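Local atomic coordinates of cellobiose 2-epimerase (Ruminococcus albus, PDB entry 3VW5), a protein that catalyses the reversible epimerization of cellobiose to 4-O-beta-D-glucopyranosyl-D-mannose, working on an unmodified sugar. Residues D24-F29 / M96-K101; A60-G65 / Y123-D128; C84-Y87 / V92-M95; R137-I142 / E199-R204; G347-E352 / Y373-M378. The protein carries 2 engineered substitutions. All blocks are in the same frame, centred on the assembly; numbering follows the deposited sequence.

Interaction 1: D24-F29 / M96-K101; sequences DENGGF and MDFEGK
The type I beta turn Asp97-Gly100, at the tip of the hairpin formed by strands 95-96 and 102-108, carries Phe98 and Glu99 up to Asn26 of the loop that follows helix 2-19. The Asn26 amide stands almost perpendicular to the Phe98 ring, at 86°, and brings Asn26 ND2 to its edge, close to the ring plane, 3.3 Å from Phe98 CE2. Phe98 CG lies between the backbone N and the carbonyl carbon (chi1 79°), from where the ring edge meets that amide. Asn26 CB lies 3.3 Å from the carbonyl Phe98 O, and Asn26 OD1 faces Glu99 CG at 3.7 Å. Within the turn, Glu99 CG rests over one face of the Phe98 ring, toward its rim. Asp97 OD1 holds the turn from inside: Lys101 N reaches it at 2.9 Å, from above the carboxylate plane, and Glu99 N and Gly100 N add two weak bonds. Lys101 NZ forms a salt bridge with Glu99 OE1 at 3.2 Å. Asp23 OD2 accepts from Asn26 N. In this surface contact Lys45, where strand 45-46 starts, donates NZ to both Gly27 O and Phe98 O, while Phe29 and Met96 both pack on helices 47-64 and 67-84.

Interaction 2: A60-G65 / Y123-D128; sequences AYMTLG and YRASGD
A surface helix-helix contact pairs Met62 and Tyr61, near the C-terminal end of helix 47-64, with Arg124 and Ala125, near the end of helix 109-126. Met62 does most of the reaching. Met62 CG lies 4.1 Å from Ala125 CB. Met62 SD is 3.5 Å from the carbonyl Arg124 O. The last bend of the thioether (chi3 -73°) drops Met62 CE onto one face of the Arg124 guanidinium, 3.8 Å from Arg124 NH1, the two side chains crossing at about a right angle. Sulfur and methyl thus lie over one face of the guanidinium while Arg124 NH1 keeps its charge partner elsewhere, in a salt bridge to Glu191 of helix 179-196. Tyr61 approaches beside Met62 and turns its ring edge to Ala125 O, with Tyr61 CE2 at 3.7 Å; the same ring also packs on Leu69 and Leu70 of helix 67-84. Past the contact, Ser126 OG accepts from Asp128 N at 2.8 Å in an ST turn, and Asp128 N-caps helix 129-145 through a bond to Glu130 N. Packing of helix 47-64 on helix 109-126, the next but one in the chain, with an arginine passing the contact on to a third, fits the (alpha/alpha)6 barrel.

Interaction 3: C84-Y87 / V92-M95; sequences CIDY and VYWM
Cys84 O accepts from Tyr93 N at 3.0 Å, with an N-H...O angle of 153°, and the same oxygen takes a CA-H...O contact from Val92 CA at 3.1 Å. Together they tie the chain at Cys84 to the chain entering strand 95-96, where Ile85 and Val92 form a single beta bridge. On one flank Ile85 CG1 meets Val92 CG1 at 3.8 Å. On the other the Tyr93 ring runs across the Asp86 side chain at about a right angle: Asp86 CB lies 3.6 Å from Tyr93 CZ. Asp86 CG is anti to the backbone N (chi1 -171°), which lays the carboxyl group beside the ring, inclined 29° to it. The acid itself is held from elsewhere, OD2 by Arg158 NE and Lys107 NZ, OD1 by Tyr89 N. With an alanine in place of Tyr93, Asp86 would probably lose the ring that lies against its CB and carboxyl group. Two cationic groups on one oxygen of a buried carboxylate probably keep Asp86 ionised, so the loop is probably tied by charge to Lys107 of strand 102-108 and to Arg158.

Interaction 4: R137-I142 / E199-R204; sequences RLFEDI and EKVADR. Engineered in segment 137-142: Leu138 (natural residue Pro).
Helix 129-145 meets helix 199-216 in the (alpha/alpha)6 barrel through Phe139, whose ring packs on Val201 and Arg204. Just before it in the chain, the engineered Leu138 (proline in the natural protein) packs elsewhere, onto Ala115 and Ile116 of helix 109-126. Phe139 itself, with CG anti to the backbone N (chi1 165°), extends its ring toward Val201 across two helices whose short segments pass 12.0 Å apart at 42°. Val201 CG2 sits over one face in a CH-pi contact, 3.8 Å from the Phe139 ring centroid and 15° off the normal, and Tyr189 of helix 179-196 meets Phe139 edge-to-face. So one aromatic ring bridges a wide helix pair and also joins it to a third helix. A turn further on, Ile142 packs on Tyr189 as well, and on Ile112 and Ile116. Arg204, doubly bent at chi2 and chi3, sends NE to a salt bridge with Glu143, while Arg204 CG lies near the plane of the Phe139 ring at the edge, 4.0 Å from Phe139 CE1.

Interaction 5: G347-E352 / Y373-M378; sequences GEWYSE and YHNGRM
Helix 373-385 meets Glu348 and Trp349, of the loop between helix 323-340 and strand 352-353, through Asn375 and Met378. At its start, Tyr373 and His374 are engaged elsewhere, Tyr373 OH with Glu187 and His374 ND1 with Glu308. Asn375 comes next: its CB sits over the six-membered ring of Trp349, 3.5 Å from the centroid and 8° off the normal, a CH-pi contact. Asn375 CG lies between the backbone N and the carbonyl carbon (chi1 55°), so that ND2 passes above the same face on its way to Glu348, the amide nearly perpendicular to the indole (87°). Asn375 ND2 donates to Glu348 OE2 at 3.1 Å, on the syn side of the carboxylate. Glu348 OE2 also takes Trp18 NE1, while Glu348 OE1 holds Lys370 NZ and, at 2.6 Å, Trp349 N. Met378 CE reaches the edge of the indole, 3.8 Å from Trp349 CH2. A leucine in place of Trp349 would probably leave Asn375 CB without its flat platform. The helix that packs on the loop also carries His374 to Glu308, and Arg377 to Glu187, Glu246 and Glu308, a cluster consistent with the central pocket of an (alpha/alpha)6 barrel.

In the fold
All five contacts lie in one (alpha/alpha)6 barrel. Interaction 3 is nested inside the loops closed by interactions 1 and 2, whose own segments alternate along the chain; interactions 4 and 5 follow. Interactions 1 and 3, with centres about 13 Å apart, share strand 95-96 and touch through Met96 CG and Cys84 SG at 3.8 Å. Interaction 3 also packs on interaction 4 (centres about 18 Å apart), where Val92 meets Leu138 of helix 129-145. Interaction 2 uses the preceding helix, 109-126. Interactions 1 to 4 join outlying parts of the barrel; interaction 5, its centre about 30 Å from that of interaction 4, lies about 11 Å from the chain's centre, probably close to the pocket.

Interaction 1: D24-F29 / M96-K101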
# COMPACT_ATOMS: atom_id res chain seq x y z
N ASP A 24 -23.07 -8.44 3.58
CA ASP A 24 -23.75 -9.51 2.86
C ASP A 24 -25.07 -9.03 2.27
O ASP A 24 -25.68 -9.72 1.46
CB ASP A 24 -23.99 -10.73 3.75
CG ASP A 24 -22.70 -11.38 4.21
OD1 ASP A 24 -21.89 -11.78 3.34
OD2 ASP A 24 -22.51 -11.50 5.44
N GLU A 25 -25.50 -7.84 2.65
CA GLU A 25 -26.75 -7.27 2.13
C GLU A 25 -26.57 -6.58 0.77
O GLU A 25 -27.31 -6.84 -0.19
CB GLU A 25 -27.33 -6.29 3.15
CG GLU A 25 -27.18 -6.78 4.61
CD GLU A 25 -26.13 -5.98 5.42
OE1 GLU A 25 -26.34 -4.75 5.61
OE2 GLU A 25 -25.10 -6.59 5.84
N ASN A 26 -25.59 -5.70 0.67
CA ASN A 26 -25.33 -5.03 -0.60
C ASN A 26 -24.01 -5.42 -1.27
O ASN A 26 -23.63 -4.84 -2.29
CB ASN A 26 -25.47 -3.52 -0.46
CG ASN A 26 -26.92 -3.07 -0.33
OD1 ASN A 26 -27.71 -3.20 -1.28
ND2 ASN A 26 -27.28 -2.53 0.83
N GLY A 27 -23.31 -6.41 -0.71
CA GLY A 27 -22.08 -6.90 -1.30
C GLY A 27 -20.85 -6.13 -0.86
O GLY A 27 -20.93 -4.96 -0.48
N GLY A 28 -19.70 -6.77 -0.90
CA GLY A 28 -18.47 -6.12 -0.48
C GLY A 28 -18.45 -5.79 1.00
O GLY A 28 -19.06 -6.49 1.81
N PHE A 29 -17.74 -4.73 1.37
CA PHE A 29 -17.65 -4.29 2.76
C PHE A 29 -18.14 -2.84 2.95
O PHE A 29 -18.08 -2.05 2.01
CB PHE A 29 -16.20 -4.40 3.24
CG PHE A 29 -15.73 -5.80 3.35
CD1 PHE A 29 -15.42 -6.34 4.59
CD2 PHE A 29 -15.59 -6.59 2.22
CE1 PHE A 29 -14.99 -7.64 4.71
CE2 PHE A 29 -15.16 -7.89 2.32
CZ PHE A 29 -14.86 -8.43 3.57
N MET A 96 -17.62 3.45 -5.79
CA MET A 96 -18.96 2.92 -6.02
C MET A 96 -19.86 3.51 -4.95
O MET A 96 -19.36 4.07 -3.98
CB MET A 96 -18.93 1.39 -5.91
CG MET A 96 -17.73 0.73 -6.59
SD MET A 96 -17.52 1.14 -8.35
CE MET A 96 -19.08 0.55 -9.02
N ASP A 97 -21.17 3.43 -5.12
CA ASP A 97 -22.08 3.73 -4.01
C ASP A 97 -22.26 2.45 -3.18
O ASP A 97 -21.67 1.42 -3.52
CB ASP A 97 -23.41 4.32 -4.50
CG ASP A 97 -24.24 3.33 -5.32
OD1 ASP A 97 -24.05 2.09 -5.21
OD2 ASP A 97 -25.09 3.80 -6.10
N PHE A 98 -23.05 2.50 -2.11
CA PHE A 98 -23.18 1.34 -1.23
C PHE A 98 -23.79 0.14 -1.93
O PHE A 98 -23.65 -1.00 -1.47
CB PHE A 98 -23.97 1.68 0.04
CG PHE A 98 -25.47 1.72 -0.14
CD1 PHE A 98 -26.09 2.82 -0.72
CD2 PHE A 98 -26.27 0.67 0.31
CE1 PHE A 98 -27.47 2.86 -0.86
CE2 PHE A 98 -27.65 0.71 0.17
CZ PHE A 98 -28.25 1.81 -0.41
N GLU A 99 -24.47 0.40 -3.04
CA GLU A 99 -25.08 -0.69 -3.81
C GLU A 99 -24.18 -1.25 -4.90
O GLU A 99 -24.51 -2.27 -5.50
CB GLU A 99 -26.40 -0.23 -4.42
CG GLU A 99 -27.52 -0.20 -3.42
CD GLU A 99 -28.81 0.34 -4.02
OE1 GLU A 99 -28.72 1.29 -4.83
OE2 GLU A 99 -29.89 -0.21 -3.68
N GLY A 100 -23.06 -0.58 -5.16
CA GLY A 100 -22.12 -1.06 -6.15
C GLY A 100 -22.35 -0.47 -7.53
O GLY A 100 -21.93 -1.03 -8.53
N LYS A 101 -23.06 0.66 -7.57
CA LYS A 101 -23.16 1.45 -8.79
C LYS A 101 -22.01 2.44 -8.85
O LYS A 101 -21.60 2.98 -7.83
CB LYS A 101 -24.48 2.21 -8.87
CG LYS A 101 -25.67 1.30 -9.09
CD LYS A 101 -26.89 2.08 -9.54
CE LYS A 101 -28.16 1.23 -9.41
NZ LYS A 101 -28.46 0.91 -7.96

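Interaction 2: A60-G65 / Y123-D128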
# COMPACT_ATOMS: atom_id res chain seq x y z
N ALA A 60 -3.94 -13.18 4.32
CA ALA A 60 -4.16 -13.67 5.67
C ALA A 60 -4.46 -15.17 5.59
O ALA A 60 -4.01 -15.97 6.42
CB ALA A 60 -5.32 -12.94 6.33
N TYR A 61 -5.21 -15.54 4.56
CA TYR A 61 -5.51 -16.94 4.36
C TYR A 61 -4.24 -17.73 4.05
O TYR A 61 -4.00 -18.81 4.62
CB TYR A 61 -6.57 -17.10 3.27
CG TYR A 61 -6.77 -18.54 2.86
CD1 TYR A 61 -7.40 -19.44 3.71
CD2 TYR A 61 -6.31 -18.99 1.62
CE1 TYR A 61 -7.58 -20.75 3.33
CE2 TYR A 61 -6.49 -20.29 1.24
CZ TYR A 61 -7.13 -21.18 2.10
OH TYR A 61 -7.30 -22.49 1.72
N MET A 62 -3.40 -17.20 3.17
CA MET A 62 -2.15 -17.87 2.82
C MET A 62 -1.16 -17.92 3.99
O MET A 62 -0.16 -18.63 3.92
CB MET A 62 -1.49 -17.22 1.60
CG MET A 62 -2.20 -17.46 0.27
SD MET A 62 -1.24 -16.92 -1.18
CE MET A 62 -1.35 -15.13 -1.06
N THR A 63 -1.42 -17.18 5.06
CA THR A 63 -0.44 -17.10 6.14
C THR A 63 -0.87 -17.92 7.35
O THR A 63 -0.06 -18.60 7.99
CB THR A 63 -0.18 -15.63 6.53
OG1 THR A 63 0.32 -14.92 5.39
CG2 THR A 63 0.82 -15.52 7.67
N LEU A 64 -2.16 -17.88 7.64
CA LEU A 64 -2.70 -18.49 8.84
C LEU A 64 -3.61 -19.67 8.51
O LEU A 64 -3.84 -20.54 9.36
CB LEU A 64 -3.50 -17.43 9.60
CG LEU A 64 -2.80 -16.09 9.76
CD1 LEU A 64 -3.75 -15.11 10.37
CD2 LEU A 64 -1.55 -16.23 10.60
N GLY A 65 -4.11 -19.70 7.28
CA GLY A 65 -5.13 -20.66 6.91
C GLY A 65 -6.45 -20.26 7.55
O GLY A 65 -6.52 -19.27 8.28
N TYR A 123 -5.62 -15.03 -6.75
CA TYR A 123 -5.25 -16.19 -7.56
C TYR A 123 -4.25 -17.09 -6.81
O TYR A 123 -4.46 -18.29 -6.71
CB TYR A 123 -4.71 -15.76 -8.93
CG TYR A 123 -4.04 -16.88 -9.71
CD1 TYR A 123 -4.78 -17.96 -10.21
CD2 TYR A 123 -2.66 -16.86 -9.94
CE1 TYR A 123 -4.18 -18.98 -10.90
CE2 TYR A 123 -2.05 -17.87 -10.63
CZ TYR A 123 -2.81 -18.93 -11.11
OH TYR A 123 -2.18 -19.93 -11.81
N ARG A 124 -3.16 -16.51 -6.30
CA ARG A 124 -2.20 -17.31 -5.54
C ARG A 124 -2.89 -17.98 -4.36
O ARG A 124 -2.41 -18.96 -3.81
CB ARG A 124 -1.05 -16.45 -5.02
CG ARG A 124 -0.17 -15.89 -6.12
CD ARG A 124 1.00 -15.12 -5.54
NE ARG A 124 1.81 -15.94 -4.64
CZ ARG A 124 2.22 -15.56 -3.43
NH1 ARG A 124 1.88 -14.36 -2.94
NH2 ARG A 124 2.96 -16.39 -2.70
N ALA A 125 -4.03 -17.43 -3.97
CA ALA A 125 -4.72 -17.91 -2.80
C ALA A 125 -5.69 -19.05 -3.13
O ALA A 125 -5.77 -20.01 -2.37
CB ALA A 125 -5.46 -16.77 -2.10
N SER A 126 -6.40 -18.95 -4.26
CA SER A 126 -7.65 -19.68 -4.44
C SER A 126 -7.69 -20.98 -5.29
O SER A 126 -8.57 -21.82 -5.05
CB SER A 126 -8.77 -18.73 -4.84
OG SER A 126 -8.37 -17.94 -5.94
N GLY A 127 -6.86 -21.16 -6.32
CA GLY A 127 -6.38 -20.12 -7.18
C GLY A 127 -7.30 -20.20 -8.39
O GLY A 127 -7.07 -20.96 -9.32
N ASP A 128 -8.39 -19.43 -8.31
CA ASP A 128 -9.32 -19.20 -9.41
C ASP A 128 -8.59 -18.54 -10.58
O ASP A 128 -8.08 -17.42 -10.47
CB ASP A 128 -10.44 -18.28 -8.90
CG ASP A 128 -11.51 -18.05 -9.93
OD1 ASP A 128 -12.62 -17.60 -9.55
OD2 ASP A 128 -11.25 -18.34 -11.12

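Interaction 3: C84-Y87 / V92-M95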
# COMPACT_ATOMS: atom_id res chain seq x y z
N CYS A 84 -16.67 -3.29 -10.08
CA CYS A 84 -15.61 -2.29 -9.99
C CYS A 84 -14.78 -2.18 -11.25
O CYS A 84 -14.01 -1.23 -11.42
CB CYS A 84 -14.73 -2.56 -8.76
SG CYS A 84 -15.64 -2.34 -7.20
N ILE A 85 -14.95 -3.14 -12.14
CA ILE A 85 -14.16 -3.22 -13.36
C ILE A 85 -14.94 -2.62 -14.53
O ILE A 85 -16.12 -2.92 -14.73
CB ILE A 85 -13.76 -4.68 -13.62
CG1 ILE A 85 -12.60 -5.04 -12.69
CG2 ILE A 85 -13.38 -4.88 -15.06
CD1 ILE A 85 -12.20 -6.49 -12.71
N ASP A 86 -14.28 -1.73 -15.27
CA ASP A 86 -14.86 -1.18 -16.48
C ASP A 86 -14.46 -2.09 -17.64
O ASP A 86 -13.37 -1.97 -18.19
CB ASP A 86 -14.37 0.25 -16.72
CG ASP A 86 -15.12 0.94 -17.86
OD1 ASP A 86 -15.77 0.23 -18.66
OD2 ASP A 86 -15.05 2.19 -17.96
N TYR A 87 -15.35 -3.00 -18.01
CA TYR A 87 -15.04 -4.00 -19.02
C TYR A 87 -15.02 -3.37 -20.39
O TYR A 87 -14.27 -3.80 -21.27
CB TYR A 87 -16.03 -5.16 -18.96
CG TYR A 87 -15.78 -6.06 -17.77
CD1 TYR A 87 -14.68 -6.92 -17.73
CD2 TYR A 87 -16.64 -6.05 -16.67
CE1 TYR A 87 -14.45 -7.74 -16.64
CE2 TYR A 87 -16.41 -6.86 -15.57
CZ TYR A 87 -15.32 -7.70 -15.56
OH TYR A 87 -15.10 -8.52 -14.46
N VAL A 92 -10.41 0.06 -13.62
CA VAL A 92 -11.40 -0.01 -12.56
C VAL A 92 -11.84 1.40 -12.20
O VAL A 92 -11.07 2.34 -12.36
CB VAL A 92 -10.82 -0.72 -11.32
CG1 VAL A 92 -10.33 -2.10 -11.68
CG2 VAL A 92 -9.68 0.08 -10.72
N TYR A 93 -13.06 1.55 -11.71
CA TYR A 93 -13.55 2.87 -11.29
C TYR A 93 -12.90 3.33 -9.98
O TYR A 93 -12.11 2.60 -9.38
CB TYR A 93 -15.07 2.87 -11.16
CG TYR A 93 -15.79 2.32 -12.36
CD1 TYR A 93 -15.80 3.01 -13.57
CD2 TYR A 93 -16.47 1.10 -12.29
CE1 TYR A 93 -16.46 2.49 -14.69
CE2 TYR A 93 -17.13 0.58 -13.38
CZ TYR A 93 -17.12 1.27 -14.59
OH TYR A 93 -17.78 0.75 -15.68
N TRP A 94 -13.24 4.53 -9.55
CA TRP A 94 -12.67 5.09 -8.32
C TRP A 94 -13.56 4.82 -7.09
O TRP A 94 -13.08 4.45 -6.02
CB TRP A 94 -12.38 6.59 -8.50
CG TRP A 94 -11.74 7.21 -7.30
CD1 TRP A 94 -12.34 8.00 -6.36
CD2 TRP A 94 -10.38 7.07 -6.88
NE1 TRP A 94 -11.44 8.36 -5.38
CE2 TRP A 94 -10.23 7.80 -5.68
CE3 TRP A 94 -9.27 6.39 -7.39
CZ2 TRP A 94 -9.02 7.88 -5.00
CZ3 TRP A 94 -8.07 6.47 -6.71
CH2 TRP A 94 -7.95 7.21 -5.53
N MET A 95 -14.86 5.00 -7.26
CA MET A 95 -15.79 4.99 -6.16
C MET A 95 -17.11 4.39 -6.59
O MET A 95 -17.68 4.78 -7.61
CB MET A 95 -16.07 6.42 -5.74
CG MET A 95 -16.61 6.52 -4.33
SD MET A 95 -15.23 6.44 -3.20
CE MET A 95 -16.06 5.65 -1.84

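Interaction 4: R137-I142 / E199-R204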
# COMPACT_ATOMS: atom_id res chain seq x y z
N ARG A 137 -5.84 -8.73 -17.66
CA ARG A 137 -6.70 -7.80 -18.36
C ARG A 137 -6.38 -6.35 -17.96
O ARG A 137 -6.31 -5.46 -18.80
CB ARG A 137 -8.18 -8.10 -18.11
CG ARG A 137 -9.08 -7.20 -18.94
CD ARG A 137 -10.53 -7.26 -18.54
NE ARG A 137 -11.39 -7.56 -19.69
CZ ARG A 137 -11.81 -8.79 -20.02
NH1 ARG A 137 -11.46 -9.85 -19.27
NH2 ARG A 137 -12.57 -8.95 -21.09
N LEU A 138 -6.19 -6.14 -16.65
CA LEU A 138 -5.93 -4.81 -16.12
C LEU A 138 -4.48 -4.36 -16.36
O LEU A 138 -4.22 -3.19 -16.63
CB LEU A 138 -6.29 -4.76 -14.63
CG LEU A 138 -7.76 -4.99 -14.29
CD1 LEU A 138 -7.95 -5.00 -12.79
CD2 LEU A 138 -8.64 -3.93 -14.93
N PHE A 139 -3.55 -5.29 -16.25
CA PHE A 139 -2.19 -5.04 -16.71
C PHE A 139 -2.18 -4.51 -18.16
O PHE A 139 -1.51 -3.53 -18.46
CB PHE A 139 -1.36 -6.32 -16.59
CG PHE A 139 -0.07 -6.30 -17.35
CD1 PHE A 139 1.05 -5.69 -16.80
CD2 PHE A 139 0.05 -6.94 -18.58
CE1 PHE A 139 2.26 -5.68 -17.49
CE2 PHE A 139 1.27 -6.94 -19.27
CZ PHE A 139 2.37 -6.31 -18.72
N GLU A 140 -2.93 -5.16 -19.06
CA GLU A 140 -3.00 -4.71 -20.45
C GLU A 140 -3.60 -3.31 -20.57
O GLU A 140 -3.10 -2.47 -21.33
CB GLU A 140 -3.79 -5.71 -21.30
CG GLU A 140 -2.98 -6.94 -21.66
CD GLU A 140 -3.67 -7.82 -22.68
OE1 GLU A 140 -4.91 -8.02 -22.58
OE2 GLU A 140 -2.95 -8.30 -23.59
N ASP A 141 -4.65 -3.06 -19.80
CA ASP A 141 -5.30 -1.76 -19.79
C ASP A 141 -4.35 -0.65 -19.35
O ASP A 141 -4.41 0.45 -19.88
CB ASP A 141 -6.55 -1.75 -18.90
CG ASP A 141 -7.67 -2.59 -19.47
OD1 ASP A 141 -7.53 -3.03 -20.64
OD2 ASP A 141 -8.69 -2.80 -18.76
N ILE A 142 -3.48 -0.93 -18.39
CA ILE A 142 -2.57 0.09 -17.89
C ILE A 142 -1.56 0.42 -18.97
O ILE A 142 -1.27 1.59 -19.25
CB ILE A 142 -1.83 -0.35 -16.59
CG1 ILE A 142 -2.74 -0.19 -15.37
CG2 ILE A 142 -0.58 0.48 -16.35
CD1 ILE A 142 -2.14 -0.80 -14.11
N GLU A 199 7.06 -12.96 -18.72
CA GLU A 199 8.23 -12.11 -18.93
C GLU A 199 7.89 -10.71 -19.45
O GLU A 199 8.67 -9.76 -19.29
CB GLU A 199 9.24 -12.82 -19.84
CG GLU A 199 10.61 -13.09 -19.17
CD GLU A 199 10.52 -14.00 -17.94
OE1 GLU A 199 11.21 -13.71 -16.93
OE2 GLU A 199 9.76 -15.01 -17.97
N LYS A 200 6.73 -10.56 -20.08
CA LYS A 200 6.29 -9.23 -20.51
C LYS A 200 6.08 -8.35 -19.28
O LYS A 200 6.41 -7.17 -19.28
CB LYS A 200 5.01 -9.32 -21.33
CG LYS A 200 5.12 -8.85 -22.78
CD LYS A 200 5.38 -10.01 -23.72
CE LYS A 200 4.76 -9.78 -25.10
NZ LYS A 200 3.98 -10.98 -25.58
N VAL A 201 5.51 -8.94 -18.23
CA VAL A 201 5.30 -8.25 -16.96
C VAL A 201 6.65 -7.88 -16.30
O VAL A 201 6.84 -6.75 -15.84
CB VAL A 201 4.39 -9.08 -15.99
CG1 VAL A 201 4.20 -8.37 -14.64
CG2 VAL A 201 3.05 -9.32 -16.63
N ALA A 202 7.59 -8.81 -16.26
CA ALA A 202 8.91 -8.48 -15.72
C ALA A 202 9.60 -7.35 -16.48
O ALA A 202 10.29 -6.53 -15.89
CB ALA A 202 9.80 -9.70 -15.65
N ASP A 203 9.41 -7.28 -17.79
CA ASP A 203 9.98 -6.16 -18.54
C ASP A 203 9.51 -4.82 -18.02
O ASP A 203 10.32 -3.95 -17.72
CB ASP A 203 9.71 -6.28 -20.05
CG ASP A 203 10.64 -7.28 -20.72
OD1 ASP A 203 11.77 -7.47 -20.20
OD2 ASP A 203 10.23 -7.87 -21.75
N ARG A 204 8.19 -4.65 -17.89
CA ARG A 204 7.65 -3.40 -17.39
C ARG A 204 8.15 -3.13 -15.96
O ARG A 204 8.57 -2.00 -15.64
CB ARG A 204 6.13 -3.40 -17.46
CG ARG A 204 5.58 -3.82 -18.81
CD ARG A 204 6.21 -3.02 -19.92
NE ARG A 204 6.00 -1.59 -19.75
CZ ARG A 204 6.97 -0.68 -19.84
NH1 ARG A 204 8.21 -1.06 -20.10
NH2 ARG A 204 6.68 0.61 -19.66

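Interaction 5: G347-E352 / Y373-M378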
# COMPACT_ATOMS: atom_id res chain seq x y z
N GLY A 347 -12.83 -0.75 17.98
CA GLY A 347 -12.06 -0.06 16.97
C GLY A 347 -10.83 -0.89 16.66
O GLY A 347 -10.69 -2.00 17.19
N GLU A 348 -9.94 -0.37 15.81
CA GLU A 348 -8.73 -1.11 15.49
C GLU A 348 -7.45 -0.30 15.70
O GLU A 348 -6.85 -0.38 16.76
CB GLU A 348 -8.79 -1.79 14.10
CG GLU A 348 -8.95 -0.87 12.92
CD GLU A 348 -7.69 -0.83 12.04
OE1 GLU A 348 -7.00 0.22 12.07
OE2 GLU A 348 -7.41 -1.83 11.32
N TRP A 349 -7.03 0.45 14.69
CA TRP A 349 -5.89 1.35 14.84
C TRP A 349 -6.38 2.77 14.59
O TRP A 349 -7.16 3.00 13.67
CB TRP A 349 -4.76 1.03 13.84
CG TRP A 349 -4.00 -0.24 14.10
CD1 TRP A 349 -4.46 -1.37 14.75
CD2 TRP A 349 -2.64 -0.53 13.73
NE1 TRP A 349 -3.47 -2.32 14.80
CE2 TRP A 349 -2.35 -1.84 14.18
CE3 TRP A 349 -1.65 0.19 13.04
CZ2 TRP A 349 -1.10 -2.45 13.96
CZ3 TRP A 349 -0.41 -0.41 12.84
CH2 TRP A 349 -0.14 -1.72 13.30
N TYR A 350 -5.93 3.72 15.40
CA TYR A 350 -6.15 5.12 15.08
C TYR A 350 -5.41 5.49 13.80
O TYR A 350 -4.28 5.06 13.58
CB TYR A 350 -5.66 6.01 16.21
CG TYR A 350 -6.48 5.95 17.46
CD1 TYR A 350 -7.68 6.65 17.57
CD2 TYR A 350 -6.04 5.22 18.56
CE1 TYR A 350 -8.42 6.61 18.74
CE2 TYR A 350 -6.77 5.17 19.72
CZ TYR A 350 -7.95 5.87 19.81
OH TYR A 350 -8.67 5.84 20.97
N SER A 351 -6.06 6.30 12.98
CA SER A 351 -5.47 6.86 11.77
C SER A 351 -4.21 7.72 12.03
O SER A 351 -3.14 7.46 11.45
CB SER A 351 -6.52 7.70 11.04
OG SER A 351 -6.10 8.02 9.73
N GLU A 352 -4.34 8.73 12.89
CA GLU A 352 -3.27 9.70 13.13
C GLU A 352 -3.14 10.11 14.61
O GLU A 352 -4.10 10.53 15.25
CB GLU A 352 -3.48 10.96 12.26
CG GLU A 352 -3.19 10.74 10.77
CD GLU A 352 -3.49 11.95 9.89
OE1 GLU A 352 -3.92 13.01 10.41
OE2 GLU A 352 -3.30 11.86 8.65
N TYR A 373 -4.84 -3.14 4.89
CA TYR A 373 -3.70 -3.52 4.06
C TYR A 373 -2.33 -3.20 4.67
O TYR A 373 -1.52 -4.11 4.90
CB TYR A 373 -3.90 -2.95 2.65
CG TYR A 373 -2.67 -2.45 1.92
CD1 TYR A 373 -1.72 -3.33 1.40
CD2 TYR A 373 -2.48 -1.09 1.69
CE1 TYR A 373 -0.62 -2.86 0.70
CE2 TYR A 373 -1.39 -0.61 1.00
CZ TYR A 373 -0.46 -1.49 0.51
OH TYR A 373 0.64 -1.02 -0.18
N HIS A 374 -2.09 -1.93 4.99
CA HIS A 374 -0.81 -1.56 5.60
C HIS A 374 -0.52 -2.29 6.92
O HIS A 374 0.58 -2.84 7.11
CB HIS A 374 -0.69 -0.04 5.78
CG HIS A 374 -0.40 0.71 4.51
ND1 HIS A 374 0.82 0.63 3.87
CD2 HIS A 374 -1.17 1.55 3.78
CE1 HIS A 374 0.79 1.40 2.79
NE2 HIS A 374 -0.40 1.97 2.72
N ASN A 375 -1.48 -2.28 7.84
CA ASN A 375 -1.22 -2.87 9.15
C ASN A 375 -1.30 -4.40 9.12
O ASN A 375 -0.52 -5.10 9.80
CB ASN A 375 -2.08 -2.24 10.26
CG ASN A 375 -3.55 -2.30 9.94
OD1 ASN A 375 -3.94 -2.82 8.90
ND2 ASN A 375 -4.37 -1.77 10.84
N GLY A 376 -2.24 -4.91 8.32
CA GLY A 376 -2.28 -6.32 7.95
C GLY A 376 -0.97 -6.82 7.35
O GLY A 376 -0.41 -7.82 7.80
N ARG A 377 -0.46 -6.10 6.36
CA ARG A 377 0.78 -6.54 5.72
C ARG A 377 1.94 -6.62 6.70
O ARG A 377 2.72 -7.57 6.66
CB ARG A 377 1.14 -5.69 4.51
CG ARG A 377 2.17 -6.37 3.62
CD ARG A 377 2.30 -5.67 2.27
NE ARG A 377 2.68 -4.27 2.43
CZ ARG A 377 2.82 -3.41 1.43
NH1 ARG A 377 2.63 -3.81 0.18
NH2 ARG A 377 3.15 -2.15 1.68
N MET A 378 2.05 -5.64 7.60
CA MET A 378 3.14 -5.64 8.59
C MET A 378 3.10 -6.89 9.48
O MET A 378 4.13 -7.52 9.74
CB MET A 378 3.08 -4.39 9.46
CG MET A 378 4.16 -4.32 10.53
SD MET A 378 3.53 -3.50 12.00
CE MET A 378 2.24 -4.64 12.52